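Local coordinates for hypothetical protein ylbA (Escherichia coli, PDB 1RC6), which catalyses the manganese-dependent deamination of (S)-ureidoglycine to (S)-ureidoglycolate and ammonia in the allantoin degradation pathway, at residues Gly80-Asn91 and Leu103-Gly114. Sequence-based numbering, arbitrary orientation.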
ATOM      1  N   GLY A  80      13.048  12.773  -8.322  1.00 54.11           N
ATOM      2  CA  GLY A  80      13.365  11.392  -8.642  1.00 47.24           C
ATOM      3  C   GLY A  80      12.570  10.393  -7.814  1.00 44.65           C
ATOM      4  O   GLY A  80      12.866   9.199  -7.807  1.00 44.31           O
ATOM      5  N   ILE A  81      11.538  10.879  -7.133  1.00 37.75           N
ATOM      6  CA  ILE A  81      10.715  10.045  -6.282  1.00 31.67           C
ATOM      7  C   ILE A  81       9.297   9.940  -6.808  1.00 32.49           C
ATOM      8  O   ILE A  81       8.662  10.964  -7.052  1.00 33.23           O
ATOM      9  CB  ILE A  81      10.687  10.630  -4.859  1.00 24.79           C
ATOM     10  CG1 ILE A  81      12.062  10.437  -4.214  1.00 20.51           C
ATOM     11  CG2 ILE A  81       9.571   9.997  -4.043  1.00 25.05           C
ATOM     12  CD1 ILE A  81      12.178  11.059  -2.862  1.00 20.79           C
ATOM     13  N   GLU A  82       8.808   8.715  -7.000  1.00 24.41           N
ATOM     14  CA  GLU A  82       7.435   8.513  -7.468  1.00 23.57           C
ATOM     15  C   GLU A  82       6.577   8.136  -6.250  1.00 22.52           C
ATOM     16  O   GLU A  82       7.075   7.517  -5.301  1.00 22.01           O
ATOM     17  CB  GLU A  82       7.377   7.415  -8.546  1.00 27.72           C
ATOM     18  CG  GLU A  82       7.859   6.047  -8.101  1.00 26.82           C
ATOM     19  CD  GLU A  82       7.968   5.052  -9.258  1.00 29.55           C
ATOM     20  OE1 GLU A  82       7.122   5.090 -10.190  1.00 32.72           O
ATOM     21  OE2 GLU A  82       8.892   4.212  -9.233  1.00 27.48           O
ATOM     22  N   THR A  83       5.300   8.513  -6.263  1.00 24.19           N
ATOM     23  CA  THR A  83       4.432   8.223  -5.130  1.00 25.17           C
ATOM     24  C   THR A  83       3.105   7.650  -5.534  1.00 24.04           C
ATOM     25  O   THR A  83       2.715   7.732  -6.690  1.00 23.90           O
ATOM     26  CB  THR A  83       4.155   9.480  -4.298  1.00 26.58           C
ATOM     27  OG1 THR A  83       3.441  10.423  -5.098  1.00 28.19           O
ATOM     28  CG2 THR A  83       5.456  10.102  -3.823  1.00 23.27           C
ATOM     29  N   PHE A  84       2.405   7.077  -4.563  1.00 30.78           N
ATOM     30  CA  PHE A  84       1.101   6.473  -4.804  1.00 30.49           C
ATOM     31  C   PHE A  84       0.241   6.584  -3.556  1.00 33.39           C
ATOM     32  O   PHE A  84       0.691   6.275  -2.454  1.00 34.54           O
ATOM     33  CB  PHE A  84       1.278   5.002  -5.198  1.00 21.90           C
ATOM     34  CG  PHE A  84      -0.007   4.233  -5.293  1.00 22.19           C
ATOM     35  CD1 PHE A  84      -0.579   3.672  -4.163  1.00 21.30           C
ATOM     36  CD2 PHE A  84      -0.660   4.089  -6.520  1.00 22.07           C
ATOM     37  CE1 PHE A  84      -1.785   2.980  -4.244  1.00 21.97           C
ATOM     38  CE2 PHE A  84      -1.869   3.398  -6.612  1.00 20.81           C
ATOM     39  CZ  PHE A  84      -2.433   2.844  -5.473  1.00 22.00           C
ATOM     40  N   LEU A  85      -0.998   7.015  -3.729  1.00 30.48           N
ATOM     41  CA  LEU A  85      -1.910   7.161  -2.608  1.00 30.48           C
ATOM     42  C   LEU A  85      -3.182   6.356  -2.851  1.00 32.58           C
ATOM     43  O   LEU A  85      -3.677   6.300  -3.966  1.00 33.51           O
ATOM     44  CB  LEU A  85      -2.260   8.643  -2.409  1.00 28.36           C
ATOM     45  CG  LEU A  85      -3.270   9.033  -1.316  1.00 27.23           C
ATOM     46  CD1 LEU A  85      -3.202  10.528  -1.046  1.00 23.23           C
ATOM     47  CD2 LEU A  85      -4.665   8.624  -1.729  1.00 24.92           C
ATOM     48  N   TYR A  86      -3.707   5.733  -1.799  1.00 27.54           N
ATOM     49  CA  TYR A  86      -4.926   4.951  -1.910  1.00 27.55           C
ATOM     50  C   TYR A  86      -5.859   5.260  -0.744  1.00 27.33           C
ATOM     51  O   TYR A  86      -5.482   5.138   0.417  1.00 27.29           O
ATOM     52  CB  TYR A  86      -4.608   3.461  -1.920  1.00 32.37           C
ATOM     53  CG  TYR A  86      -5.838   2.596  -1.923  1.00 31.37           C
ATOM     54  CD1 TYR A  86      -6.431   2.202  -3.113  1.00 30.00           C
ATOM     55  CD2 TYR A  86      -6.450   2.223  -0.728  1.00 32.73           C
ATOM     56  CE1 TYR A  86      -7.607   1.460  -3.126  1.00 29.67           C
ATOM     57  CE2 TYR A  86      -7.628   1.484  -0.723  1.00 32.67           C
ATOM     58  CZ  TYR A  86      -8.206   1.109  -1.928  1.00 31.11           C
ATOM     59  OH  TYR A  86      -9.408   0.432  -1.937  1.00 31.73           O
ATOM     60  N   VAL A  87      -7.080   5.668  -1.063  1.00 37.23           N
ATOM     61  CA  VAL A  87      -8.048   5.984  -0.037  1.00 39.49           C
ATOM     62  C   VAL A  87      -8.665   4.709   0.496  1.00 40.03           C
ATOM     63  O   VAL A  87      -9.479   4.073  -0.166  1.00 39.95           O
ATOM     64  CB  VAL A  87      -9.177   6.881  -0.563  1.00 36.19           C
ATOM     65  CG1 VAL A  87     -10.186   7.133   0.559  1.00 36.62           C
ATOM     66  CG2 VAL A  87      -8.600   8.199  -1.091  1.00 38.08           C
ATOM     67  N   ILE A  88      -8.260   4.339   1.701  1.00 42.20           N
ATOM     68  CA  ILE A  88      -8.778   3.149   2.338  1.00 40.77           C
ATOM     69  C   ILE A  88     -10.247   3.378   2.700  1.00 42.26           C
ATOM     70  O   ILE A  88     -11.073   2.471   2.591  1.00 43.30           O
ATOM     71  CB  ILE A  88      -7.947   2.824   3.599  1.00 31.17           C
ATOM     72  CG1 ILE A  88      -6.514   2.469   3.184  1.00 27.14           C
ATOM     73  CG2 ILE A  88      -8.579   1.684   4.370  1.00 28.73           C
ATOM     74  CD1 ILE A  88      -5.533   2.435   4.329  1.00 24.57           C
ATOM     75  N   SER A  89     -10.572   4.597   3.109  1.00 37.42           N
ATOM     76  CA  SER A  89     -11.939   4.931   3.479  1.00 37.01           C
ATOM     77  C   SER A  89     -12.086   6.440   3.686  1.00 37.97           C
ATOM     78  O   SER A  89     -11.116   7.128   4.019  1.00 37.12           O
ATOM     79  CB  SER A  89     -12.307   4.234   4.771  1.00 30.88           C
ATOM     80  OG  SER A  89     -11.624   4.855   5.843  1.00 35.74           O
ATOM     81  N   GLY A  90     -13.300   6.946   3.483  1.00 28.16           N
ATOM     82  CA  GLY A  90     -13.540   8.362   3.665  1.00 26.78           C
ATOM     83  C   GLY A  90     -13.460   9.115   2.366  1.00 25.41           C
ATOM     84  O   GLY A  90     -13.673   8.548   1.302  1.00 23.83           O
ATOM     85  N   ASN A  91     -13.142  10.402   2.458  1.00 35.54           N
ATOM     86  CA  ASN A  91     -13.045  11.245   1.277  1.00 35.14           C
ATOM     87  C   ASN A  91     -11.990  12.282   1.474  1.00 35.60           C
ATOM     88  O   ASN A  91     -11.986  12.979   2.490  1.00 37.70           O
ATOM     89  CB  ASN A  91     -14.370  11.955   1.000  1.00 33.58           C
ATOM     90  CG  ASN A  91     -15.373  11.056   0.346  1.00 36.42           C
ATOM     91  OD1 ASN A  91     -15.961  10.201   1.002  1.00 39.46           O
ATOM     92  ND2 ASN A  91     -15.565  11.223  -0.967  1.00 38.64           N
ATOM     93  N   LEU A 103     -11.129  12.196  -4.160  1.00 41.58           N
ATOM     94  CA  LEU A 103     -11.042  10.765  -3.958  1.00 41.58           C
ATOM     95  C   LEU A 103     -11.917  10.239  -2.833  1.00 40.53           C
ATOM     96  O   LEU A 103     -11.901  10.749  -1.712  1.00 40.98           O
ATOM     97  CB  LEU A 103      -9.583  10.381  -3.714  1.00 33.84           C
ATOM     98  CG  LEU A 103      -8.631  10.856  -4.818  1.00 34.20           C
ATOM     99  CD1 LEU A 103      -7.191  10.565  -4.420  1.00 31.31           C
ATOM    100  CD2 LEU A 103      -8.982  10.185  -6.129  1.00 29.34           C
ATOM    101  N   SER A 104     -12.686   9.208  -3.152  1.00 34.49           N
ATOM    102  CA  SER A 104     -13.560   8.568  -2.182  1.00 36.10           C
ATOM    103  C   SER A 104     -12.942   7.191  -1.952  1.00 34.73           C
ATOM    104  O   SER A 104     -11.883   6.889  -2.504  1.00 34.83           O
ATOM    105  CB  SER A 104     -14.966   8.411  -2.760  1.00 45.16           C
ATOM    106  OG  SER A 104     -14.980   7.398  -3.761  1.00 47.90           O
ATOM    107  N   GLU A 105     -13.593   6.353  -1.154  1.00 37.17           N
ATOM    108  CA  GLU A 105     -13.042   5.036  -0.908  1.00 38.91           C
ATOM    109  C   GLU A 105     -12.641   4.381  -2.224  1.00 36.14           C
ATOM    110  O   GLU A 105     -13.359   4.472  -3.219  1.00 38.08           O
ATOM    111  CB  GLU A 105     -14.044   4.143  -0.184  1.00 49.13           C
ATOM    112  CG  GLU A 105     -13.500   2.746   0.025  1.00 58.85           C
ATOM    113  CD  GLU A 105     -14.456   1.849   0.755  1.00 65.33           C
ATOM    114  OE1 GLU A 105     -14.838   2.200   1.892  1.00 69.85           O
ATOM    115  OE2 GLU A 105     -14.821   0.794   0.191  1.00 70.54           O
ATOM    116  N   GLY A 106     -11.489   3.723  -2.231  1.00 35.93           N
ATOM    117  CA  GLY A 106     -11.034   3.081  -3.448  1.00 33.54           C
ATOM    118  C   GLY A 106     -10.376   4.057  -4.408  1.00 31.92           C
ATOM    119  O   GLY A 106      -9.788   3.649  -5.403  1.00 31.88           O
ATOM    120  N   GLY A 107     -10.471   5.349  -4.118  1.00 34.18           N
ATOM    121  CA  GLY A 107      -9.856   6.331  -4.988  1.00 34.28           C
ATOM    122  C   GLY A 107      -8.348   6.250  -4.865  1.00 35.37           C
ATOM    123  O   GLY A 107      -7.833   6.039  -3.769  1.00 36.51           O
ATOM    124  N   TYR A 108      -7.632   6.405  -5.976  1.00 33.78           N
ATOM    125  CA  TYR A 108      -6.187   6.338  -5.936  1.00 32.22           C
ATOM    126  C   TYR A 108      -5.545   7.406  -6.800  1.00 33.29           C
ATOM    127  O   TYR A 108      -6.177   7.952  -7.717  1.00 34.87           O
ATOM    128  CB  TYR A 108      -5.700   4.967  -6.394  1.00 30.40           C
ATOM    129  CG  TYR A 108      -5.890   4.670  -7.872  1.00 34.03           C
ATOM    130  CD1 TYR A 108      -7.111   4.210  -8.367  1.00 35.86           C
ATOM    131  CD2 TYR A 108      -4.830   4.804  -8.768  1.00 35.19           C
ATOM    132  CE1 TYR A 108      -7.266   3.883  -9.719  1.00 35.20           C
ATOM    133  CE2 TYR A 108      -4.972   4.483 -10.109  1.00 36.66           C
ATOM    134  CZ  TYR A 108      -6.191   4.019 -10.582  1.00 37.69           C
ATOM    135  OH  TYR A 108      -6.309   3.675 -11.916  1.00 39.88           O
ATOM    136  N   LEU A 109      -4.281   7.699  -6.503  1.00 30.24           N
ATOM    137  CA  LEU A 109      -3.522   8.683  -7.249  1.00 29.30           C
ATOM    138  C   LEU A 109      -2.033   8.350  -7.309  1.00 29.89           C
ATOM    139  O   LEU A 109      -1.369   8.233  -6.276  1.00 30.12           O
ATOM    140  CB  LEU A 109      -3.680  10.075  -6.636  1.00 27.81           C
ATOM    141  CG  LEU A 109      -2.717  11.108  -7.235  1.00 28.99           C
ATOM    142  CD1 LEU A 109      -3.011  11.297  -8.710  1.00 31.02           C
ATOM    143  CD2 LEU A 109      -2.849  12.423  -6.501  1.00 30.19           C
ATOM    144  N   TYR A 110      -1.516   8.209  -8.527  1.00 23.90           N
ATOM    145  CA  TYR A 110      -0.100   7.946  -8.743  1.00 24.28           C
ATOM    146  C   TYR A 110       0.552   9.204  -9.308  1.00 24.20           C
ATOM    147  O   TYR A 110      -0.020   9.882 -10.155  1.00 24.37           O
ATOM    148  CB  TYR A 110       0.113   6.785  -9.729  1.00 30.36           C
ATOM    149  CG  TYR A 110       1.548   6.702 -10.216  1.00 31.45           C
ATOM    150  CD1 TYR A 110       1.999   7.514 -11.248  1.00 32.67           C
ATOM    151  CD2 TYR A 110       2.488   5.898  -9.562  1.00 32.48           C
ATOM    152  CE1 TYR A 110       3.347   7.548 -11.610  1.00 32.78           C
ATOM    153  CE2 TYR A 110       3.834   5.922  -9.918  1.00 31.05           C
ATOM    154  CZ  TYR A 110       4.257   6.756 -10.940  1.00 30.80           C
ATOM    155  OH  TYR A 110       5.588   6.824 -11.273  1.00 27.75           O
ATOM    156  N   CYS A 111       1.749   9.514  -8.841  1.00 24.97           N
ATOM    157  CA  CYS A 111       2.478  10.675  -9.333  1.00 27.25           C
ATOM    158  C   CYS A 111       3.873  10.290  -9.809  1.00 26.94           C
ATOM    159  O   CYS A 111       4.645   9.678  -9.067  1.00 29.71           O
ATOM    160  CB  CYS A 111       2.626  11.741  -8.246  1.00 34.41           C
ATOM    161  SG  CYS A 111       1.109  12.613  -7.809  1.00 39.18           S
ATOM    162  N   PRO A 112       4.214  10.642 -11.060  1.00 22.91           N
ATOM    163  CA  PRO A 112       5.545  10.311 -11.570  1.00 26.15           C
ATOM    164  C   PRO A 112       6.545  11.117 -10.766  1.00 27.59           C
ATOM    165  O   PRO A 112       6.168  11.990  -9.999  1.00 23.45           O
ATOM    166  CB  PRO A 112       5.479  10.761 -13.026  1.00 39.38           C
ATOM    167  CG  PRO A 112       4.542  11.939 -12.958  1.00 38.49           C
ATOM    168  CD  PRO A 112       3.443  11.393 -12.068  1.00 40.36           C
ATOM    169  N   PRO A 113       7.838  10.831 -10.934  1.00 32.82           N
ATOM    170  CA  PRO A 113       8.912  11.531 -10.222  1.00 41.76           C
ATOM    171  C   PRO A 113       8.813  13.036 -10.362  1.00 44.08           C
ATOM    172  O   PRO A 113       8.527  13.543 -11.440  1.00 48.86           O
ATOM    173  CB  PRO A 113      10.170  11.005 -10.889  1.00 30.88           C
ATOM    174  CG  PRO A 113       9.769   9.650 -11.330  1.00 29.35           C
ATOM    175  CD  PRO A 113       8.392   9.851 -11.880  1.00 27.18           C
ATOM    176  N   GLY A 114       9.046  13.745  -9.265  1.00 69.17           N
ATOM    177  CA  GLY A 114       9.009  15.194  -9.299  1.00 70.49           C
ATOM    178  C   GLY A 114       7.678  15.857  -9.012  1.00 74.77           C
ATOM    179  O   GLY A 114       7.641  16.907  -8.359  1.00 78.78           O
TER
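Thr83 pairs with Cys111 and Leu85 with Leu109 in an antiparallel strand pair of the N-terminal cupin β-barrel, a worked example of how alternating side chains on two paired strands populate the two faces of one sheet. Strands 81-87 and 107-111 run at 175° to each other. Reciprocal backbone hydrogen bonds join both pairs, and Val87 N continues the series to Gly107 O at 2.8 Å. Gly106 N returns a bond to Val87 O where the type II turn Ser104-Gly107 redirects the chain; strand 127-135 flanks 81-89 across its other edge.

Among the apolar contacts, Leu85 and Leu109 share one face. Leu103 comes in from beyond the turn, its CD1 approaching Leu85 CD2 and its CB lying 3.6 Å from Val87 CG2, with Ile129 and Ile92 adding to this cluster. On the other face, that of Phe84, Tyr108 and Tyr110, Phe84 CE2 lies 3.9 Å from Tyr108 CD2, and the Phe84 ring has Tyr110 CB at its edge; Phe170 meets the Tyr108 ring edge-to-face, and Phe177 meets the Tyr110 ring.

The polar side-chain link is Tyr110 to Glu82. With CG opposite the backbone N (chi1 167°), the tyrosine ring reaches along the strand towards the carboxylate. Tyr110 OH gives its hydrogen to the anti side of Glu82 OE1, 2.6 Å away. A phenylalanine here would probably leave Glu82 OE1 without this hydroxyl donor. OE1 sits at the ring's edge, in its plane, with carboxylate and ring planes 76° apart.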